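Local coordinates for protein haloperoxidase (Corallina officinalis, PDB 1QHB) that uses hydrogen peroxide and a bound vanadate cofactor to brominate organic substrates, working as a twelve-subunit assembly, at residues Pro106-Ser110 / Asp111-Ser115. Residues are numbered along the deposited sequence; the frame is centred on the assembly and turned at random.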
# COMPACT_ATOMS: atom_id res chain seq x y z
N PRO A 106 12.47 38.58 45.78
CA PRO A 106 11.92 37.60 46.69
C PRO A 106 12.21 37.99 48.13
O PRO A 106 13.14 38.66 48.56
CB PRO A 106 12.57 36.28 46.31
CG PRO A 106 13.33 36.53 45.06
CD PRO A 106 13.51 38.00 44.90
N ILE A 107 11.27 37.57 49.00
CA ILE A 107 11.45 37.80 50.42
C ILE A 107 11.83 36.44 51.02
O ILE A 107 11.05 35.47 50.99
CB ILE A 107 10.21 38.39 51.12
CG1 ILE A 107 9.90 39.74 50.46
CG2 ILE A 107 10.46 38.54 52.61
CD1 ILE A 107 8.52 40.26 50.80
N TRP A 108 13.07 36.33 51.47
CA TRP A 108 13.59 35.06 51.92
C TRP A 108 13.45 34.96 53.43
O TRP A 108 13.32 36.05 54.02
CB TRP A 108 15.08 34.95 51.55
CG TRP A 108 15.30 35.03 50.07
CD1 TRP A 108 15.95 36.01 49.39
CD2 TRP A 108 14.90 34.05 49.11
NE1 TRP A 108 15.95 35.73 48.04
CE2 TRP A 108 15.32 34.51 47.85
CE3 TRP A 108 14.21 32.84 49.19
CZ2 TRP A 108 15.07 33.81 46.66
CZ3 TRP A 108 13.94 32.16 48.04
CH2 TRP A 108 14.37 32.64 46.79
N ARG A 109 13.61 33.79 54.00
CA ARG A 109 13.58 33.65 55.45
C ARG A 109 14.93 34.00 56.08
O ARG A 109 15.01 34.58 57.17
CB ARG A 109 13.25 32.20 55.84
CG ARG A 109 11.83 31.78 55.44
CD ARG A 109 11.67 30.28 55.75
NE ARG A 109 10.23 29.97 55.75
CZ ARG A 109 9.50 29.62 54.71
NH1 ARG A 109 10.07 29.45 53.51
NH2 ARG A 109 8.20 29.40 54.90
N SER A 110 16.03 33.58 55.45
CA SER A 110 17.33 33.80 56.05
C SER A 110 17.94 35.17 55.76
O SER A 110 17.74 35.80 54.75
CB SER A 110 18.31 32.69 55.63
OG SER A 110 18.73 32.86 54.30
N ASP A 111 18.65 35.64 56.80
CA ASP A 111 19.40 36.90 56.72
C ASP A 111 20.41 36.84 55.60
O ASP A 111 20.52 37.73 54.76
CB ASP A 111 20.09 37.14 58.07
CG ASP A 111 19.10 37.46 59.18
OD1 ASP A 111 17.96 37.86 58.86
OD2 ASP A 111 19.45 37.34 60.38
N LEU A 112 21.08 35.68 55.51
CA LEU A 112 22.02 35.41 54.43
C LEU A 112 21.40 35.59 53.07
O LEU A 112 22.05 36.34 52.32
CB LEU A 112 22.56 33.99 54.65
CG LEU A 112 23.67 33.66 53.63
CD1 LEU A 112 24.85 34.64 53.73
CD2 LEU A 112 24.16 32.24 53.79
N ALA A 113 20.27 34.97 52.72
CA ALA A 113 19.69 35.14 51.38
C ALA A 113 19.21 36.57 51.15
O ALA A 113 19.34 37.07 50.04
CB ALA A 113 18.47 34.22 51.18
N ASN A 114 18.62 37.20 52.16
CA ASN A 114 18.15 38.58 52.03
C ASN A 114 19.33 39.52 51.88
O ASN A 114 19.43 40.26 50.89
CB ASN A 114 17.30 38.94 53.24
CG ASN A 114 15.91 38.36 53.12
OD1 ASN A 114 15.30 38.42 52.04
ND2 ASN A 114 15.41 37.78 54.20
N SER A 115 20.35 39.37 52.70
CA SER A 115 21.56 40.19 52.53
C SER A 115 22.23 40.04 51.17
O SER A 115 22.86 41.02 50.76
CB SER A 115 22.55 39.82 53.63
OG SER A 115 23.34 38.75 53.16
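S110 and A113 meet in an N-cap, a common way of starting a helix, and N114, one residue further on, shows how the same first turn can also hold the chain that leads into it. S110 OG accepts the backbone N-H of A113 at 3.1 Å in a nearly straight bond. Its chi1 of 75° turns OG back over its own backbone, where it can face the start of helix 111-115; D300 of helix 295-302 is its second partner. The first helical bond follows, from N114 N to S110 O.

The side chain of N114 reaches back to W108 with both ends of its amide. N114 OD1 accepts from W108 N at 3.1 Å, while N114 ND2 donates to W108 O at 2.7 Å, so one residue's backbone is gripped at its donor and its acceptor and the amide is held against rotation. The second bond arrives well above the carbonyl plane of W108, 54° out of it. The N114 amide and the W108 ring lie 42° apart, neither stacked nor perpendicular. Without the amide, as with an alanine at N114, W108 N and O would probably lose these two partners and the incoming loop its tie to the helix.

The indole also packs locally: P106 CB sits over one of its faces, nearer the outer edge than the middle, and NE1 is hydrogen-bonded to L118 O. With CG beside the backbone N, the pyrrole side of the ring meets the A113 methyl obliquely, W108 CG to A113 CB measuring 3.5 Å.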